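Local coordinates for protein TRAP dicarboxylate transporter-DctP subunit (Marinobacter aquaeolei, PDB 4PFI) that probably binds a dicarboxylate or similar solute in the periplasm and delivers it to a TRAP transporter, at residues A[143-155]-A[246-258]. Sequence-based numbering, arbitrary orientation.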
loop_
_atom_site.group_PDB
_atom_site.type_symbol
_atom_site.label_atom_id
_atom_site.label_comp_id
_atom_site.label_asym_id
_atom_site.label_seq_id
_atom_site.Cartn_x
_atom_site.Cartn_y
_atom_site.Cartn_z
ATOM N N ALA A 143 11.028 -6.412 13.033
ATOM C CA ALA A 143 10.919 -7.200 11.807
ATOM C C ALA A 143 11.680 -6.515 10.675
ATOM O O ALA A 143 12.317 -7.171 9.847
ATOM C CB ALA A 143 9.464 -7.408 11.432
ATOM N N TYR A 144 11.626 -5.187 10.661
ATOM C CA TYR A 144 12.326 -4.399 9.654
ATOM C C TYR A 144 13.835 -4.403 9.868
ATOM O O TYR A 144 14.606 -4.485 8.903
ATOM C CB TYR A 144 11.826 -2.955 9.672
ATOM C CG TYR A 144 10.585 -2.728 8.837
ATOM C CD1 TYR A 144 9.331 -2.982 9.358
ATOM C CD2 TYR A 144 10.672 -2.255 7.536
ATOM C CE1 TYR A 144 8.213 -2.780 8.625
ATOM C CE2 TYR A 144 9.544 -2.042 6.787
ATOM C CZ TYR A 144 8.317 -2.310 7.345
ATOM O OH TYR A 144 7.158 -2.115 6.660
ATOM N N HIS A 145 14.243 -4.281 11.136
ATOM C CA HIS A 145 15.653 -4.304 11.517
ATOM C C HIS A 145 16.228 -5.624 11.069
ATOM O O HIS A 145 17.304 -5.676 10.492
ATOM C CB HIS A 145 15.830 -4.143 13.027
ATOM C CG HIS A 145 15.701 -2.729 13.513
ATOM N ND1 HIS A 145 16.420 -1.683 12.971
ATOM C CD2 HIS A 145 14.961 -2.194 14.516
ATOM C CE1 HIS A 145 16.116 -0.565 13.607
ATOM N NE2 HIS A 145 15.231 -0.846 14.547
ATOM N N ASN A 146 15.472 -6.689 11.305
ATOM C CA ASN A 146 15.852 -8.030 10.873
ATOM C C ASN A 146 16.159 -8.104 9.372
ATOM O O ASN A 146 16.857 -9.009 8.926
ATOM C CB ASN A 146 14.742 -9.020 11.239
ATOM C CG ASN A 146 15.157 -10.463 11.060
ATOM O OD1 ASN A 146 14.863 -11.077 10.031
ATOM N ND2 ASN A 146 15.828 -11.024 12.069
ATOM N N ALA A 147 15.634 -7.157 8.597
ATOM C CA ALA A 147 15.917 -7.068 7.157
ATOM C C ALA A 147 16.918 -5.947 6.864
ATOM O O ALA A 147 17.168 -5.615 5.702
ATOM C CB ALA A 147 14.614 -6.848 6.357
ATOM N N GLY A 148 17.483 -5.381 7.933
ATOM C CA GLY A 148 18.446 -4.293 7.861
ATOM C C GLY A 148 17.854 -2.944 7.473
ATOM O O GLY A 148 18.487 -2.160 6.762
ATOM N N LEU A 149 16.650 -2.661 7.957
ATOM C CA LEU A 149 15.973 -1.423 7.601
ATOM C C LEU A 149 15.446 -0.675 8.823
ATOM O O LEU A 149 14.973 -1.275 9.788
ATOM C CB LEU A 149 14.823 -1.705 6.618
ATOM C CG LEU A 149 15.230 -2.166 5.215
ATOM C CD1 LEU A 149 14.010 -2.630 4.427
ATOM C CD2 LEU A 149 15.970 -1.063 4.474
ATOM N N GLN A 150 15.512 0.649 8.772
ATOM C CA GLN A 150 14.895 1.460 9.809
ATOM C C GLN A 150 13.483 1.872 9.363
ATOM O O GLN A 150 13.333 2.645 8.422
ATOM C CB GLN A 150 15.753 2.696 10.117
ATOM C CG GLN A 150 15.173 3.583 11.199
ATOM C CD GLN A 150 15.087 2.888 12.551
ATOM O OE1 GLN A 150 16.105 2.516 13.131
ATOM N NE2 GLN A 150 13.866 2.716 13.061
ATOM N N LEU A 151 12.462 1.339 10.038
ATOM C CA LEU A 151 11.063 1.715 9.776
ATOM C C LEU A 151 10.773 3.066 10.414
ATOM O O LEU A 151 11.011 3.244 11.599
ATOM C CB LEU A 151 10.094 0.669 10.342
ATOM C CG LEU A 151 8.618 1.086 10.330
ATOM C CD1 LEU A 151 8.046 1.071 8.913
ATOM C CD2 LEU A 151 7.779 0.222 11.266
ATOM N N LEU A 152 10.263 4.012 9.624
ATOM C CA LEU A 152 9.956 5.357 10.115
ATOM C C LEU A 152 8.451 5.592 10.239
ATOM O O LEU A 152 8.017 6.464 10.986
ATOM C CB LEU A 152 10.567 6.415 9.193
ATOM C CG LEU A 152 12.091 6.329 9.028
ATOM C CD1 LEU A 152 12.618 7.417 8.085
ATOM C CD2 LEU A 152 12.782 6.405 10.392
ATOM N N GLY A 153 7.650 4.835 9.494
ATOM C CA GLY A 153 6.213 5.036 9.520
ATOM C C GLY A 153 5.461 4.409 8.364
ATOM O O GLY A 153 6.045 3.809 7.457
ATOM N N PHE A 154 4.142 4.565 8.407
ATOM C CA PHE A 154 3.263 4.041 7.381
ATOM C C PHE A 154 2.498 5.177 6.694
ATOM O O PHE A 154 2.142 6.164 7.336
ATOM C CB PHE A 154 2.297 3.025 8.008
ATOM C CG PHE A 154 2.994 1.811 8.589
ATOM C CD1 PHE A 154 3.741 0.976 7.778
ATOM C CD2 PHE A 154 2.940 1.532 9.959
ATOM C CE1 PHE A 154 4.398 -0.120 8.311
ATOM C CE2 PHE A 154 3.602 0.422 10.493
ATOM C CZ PHE A 154 4.327 -0.400 9.674
ATOM N N VAL A 155 2.260 5.033 5.392
ATOM C CA VAL A 155 1.497 6.004 4.620
ATOM C C VAL A 155 0.374 5.362 3.782
ATOM O O VAL A 155 0.618 4.420 3.037
ATOM C CB VAL A 155 2.422 6.773 3.675
ATOM C CG1 VAL A 155 1.629 7.820 2.915
ATOM C CG2 VAL A 155 3.582 7.408 4.472
ATOM N N ILE A 246 -1.165 0.413 1.876
ATOM C CA ILE A 246 -0.361 1.039 2.912
ATOM C C ILE A 246 1.099 0.878 2.541
ATOM O O ILE A 246 1.584 -0.254 2.455
ATOM C CB ILE A 246 -0.568 0.323 4.243
ATOM C CG1 ILE A 246 -2.059 0.284 4.608
ATOM C CG2 ILE A 246 0.262 0.998 5.350
ATOM C CD1 ILE A 246 -2.663 1.659 4.848
ATOM N N ALA A 247 1.812 1.981 2.324
ATOM C CA ALA A 247 3.234 1.921 1.984
ATOM C C ALA A 247 4.092 2.277 3.208
ATOM O O ALA A 247 3.680 3.098 4.027
ATOM C CB ALA A 247 3.533 2.868 0.849
ATOM N N SER A 248 5.272 1.656 3.326
ATOM C CA SER A 248 6.230 1.939 4.404
ATOM C C SER A 248 7.210 3.005 3.980
ATOM O O SER A 248 7.650 3.011 2.828
ATOM C CB SER A 248 7.091 0.698 4.706
ATOM O OG SER A 248 6.517 -0.147 5.665
ATOM N N VAL A 249 7.602 3.877 4.904
ATOM C CA VAL A 249 8.790 4.702 4.679
ATOM C C VAL A 249 9.943 4.108 5.482
ATOM O O VAL A 249 9.862 3.986 6.700
ATOM C CB VAL A 249 8.582 6.190 5.075
ATOM C CG1 VAL A 249 9.900 6.976 4.921
ATOM C CG2 VAL A 249 7.471 6.831 4.248
ATOM N N VAL A 250 11.015 3.728 4.804
ATOM C CA VAL A 250 12.153 3.105 5.480
ATOM C C VAL A 250 13.448 3.889 5.260
ATOM O O VAL A 250 13.582 4.653 4.303
ATOM C CB VAL A 250 12.373 1.642 4.995
ATOM C CG1 VAL A 250 11.202 0.773 5.394
ATOM C CG2 VAL A 250 12.633 1.600 3.489
ATOM N N ALA A 251 14.410 3.677 6.150
ATOM C CA ALA A 251 15.704 4.327 6.024
ATOM C C ALA A 251 16.842 3.350 6.259
ATOM O O ALA A 251 16.715 2.366 7.001
ATOM C CB ALA A 251 15.815 5.498 6.987
ATOM N N ASN A 252 17.963 3.639 5.615
ATOM C CA ASN A 252 19.202 2.948 5.922
ATOM C C ASN A 252 19.468 2.937 7.434
ATOM O O ASN A 252 19.374 3.961 8.117
ATOM C CB ASN A 252 20.373 3.576 5.176
ATOM C CG ASN A 252 21.669 2.846 5.433
ATOM O OD1 ASN A 252 22.467 3.255 6.276
ATOM N ND2 ASN A 252 21.872 1.736 4.729
ATOM N N GLU A 253 19.781 1.756 7.944
ATOM C CA GLU A 253 19.819 1.511 9.376
ATOM C C GLU A 253 20.901 2.307 10.096
ATOM O O GLU A 253 20.704 2.766 11.227
ATOM C CB GLU A 253 20.057 0.030 9.602
ATOM C CG GLU A 253 19.467 -0.497 10.866
ATOM C CD GLU A 253 19.167 -1.964 10.741
ATOM O OE1 GLU A 253 19.869 -2.641 9.958
ATOM O OE2 GLU A 253 18.214 -2.436 11.392
ATOM N N ASP A 254 22.041 2.467 9.432
ATOM C CA ASP A 254 23.198 3.114 10.043
ATOM C C ASP A 254 23.172 4.619 9.814
ATOM O O ASP A 254 23.533 5.392 10.699
ATOM C CB ASP A 254 24.496 2.521 9.491
ATOM C CG ASP A 254 24.707 1.069 9.916
ATOM O OD1 ASP A 254 24.438 0.740 11.093
ATOM O OD2 ASP A 254 25.144 0.257 9.069
ATOM N N TRP A 255 22.735 5.031 8.628
ATOM C CA TRP A 255 22.578 6.446 8.332
ATOM C C TRP A 255 21.631 7.084 9.342
ATOM O O TRP A 255 21.898 8.159 9.876
ATOM C CB TRP A 255 22.043 6.629 6.920
ATOM C CG TRP A 255 21.616 8.038 6.626
ATOM C CD1 TRP A 255 22.418 9.089 6.279
ATOM C CD2 TRP A 255 20.276 8.550 6.652
ATOM N NE1 TRP A 255 21.664 10.218 6.090
ATOM C CE2 TRP A 255 20.345 9.915 6.311
ATOM C CE3 TRP A 255 19.029 7.986 6.934
ATOM C CZ2 TRP A 255 19.214 10.726 6.242
ATOM C CZ3 TRP A 255 17.905 8.794 6.866
ATOM C CH2 TRP A 255 18.006 10.148 6.525
ATOM N N PHE A 256 20.525 6.403 9.611
ATOM C CA PHE A 256 19.565 6.890 10.587
ATOM C C PHE A 256 20.226 7.046 11.954
ATOM O O PHE A 256 20.127 8.091 12.595
ATOM C CB PHE A 256 18.384 5.932 10.700
ATOM C CG PHE A 256 17.310 6.409 11.628
ATOM C CD1 PHE A 256 16.532 7.504 11.301
ATOM C CD2 PHE A 256 17.077 5.767 12.825
ATOM C CE1 PHE A 256 15.538 7.948 12.157
ATOM C CE2 PHE A 256 16.084 6.210 13.690
ATOM C CZ PHE A 256 15.314 7.297 13.354
ATOM N N ALA A 257 20.883 5.980 12.397
ATOM C CA ALA A 257 21.503 5.939 13.710
ATOM C C ALA A 257 22.658 6.938 13.795
ATOM O O ALA A 257 22.931 7.483 14.858
ATOM C CB ALA A 257 21.991 4.529 14.009
ATOM N N GLY A 258 23.319 7.172 12.663
ATOM C CA GLY A 258 24.410 8.129 12.564
ATOM C C GLY A 258 23.906 9.487 12.121
ATOM O O GLY A 258 24.304 10.009 11.074
HETATM O O HOH W 1 20.621 -5.463 10.682
#
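Strands 149-155 and 246-252 pair antiparallel, their axes 4.5 Å apart at closest approach with 140° between their directions. Gln150 and Ala251 form a hydrogen-bonded pair, and so do Val155 and Ala247. Between them lies a beta bulge: Leu152 N donates to Val249 O, and Val249 N donates to Gly153 O. Leu152 and Gly153 thus share one partner, and the Leu152 side chain turns toward the second strand. Leu152 CD1 lies 3.9 Å from Ala251 CB, and Leu152 CD2 lies 3.6 Å from Phe256 CE1. Gln150 has CG anti to its backbone N (chi1 -180°), then bends at the next bond. This lays Gln150 CG over one face of the Phe256 ring as a CH-pi contact, 3.7 Å from the centroid. Gln150 NE2 turns back to Leu151 O at 3.3 Å, which helps keep the amide tilted over the rim of the ring. With an alanine here, Phe256 would probably lose this CH-pi partner on that face, and Leu151 O this donor. Arg264 adds a cation-pi contact to the same ring. On the other side of the sheet, Tyr144 CE2 packs on Val250 CG1 at 3.6 Å. Farther out, His145 ND1 donates to the anti lone pair of Glu253 OE2 at 2.5 Å. The imidazole and carboxylate are nearly coplanar, 9° apart. The His145-Glu253 bond ties the end of helix 134-145, closed by a Schellman motif at Gly148, to the start of helix 253-257. Asn252 OD1 N-caps that helix by accepting from Trp255 N, and Asn252 ND2 bonds to Thr89 O. Strand 96-99 borders strand 244-252 on its other edge. The bulged pairing belongs to the mixed sheet of a family 7 solute-binding protein, in which the long strand 149-164 probably runs between the two lobes.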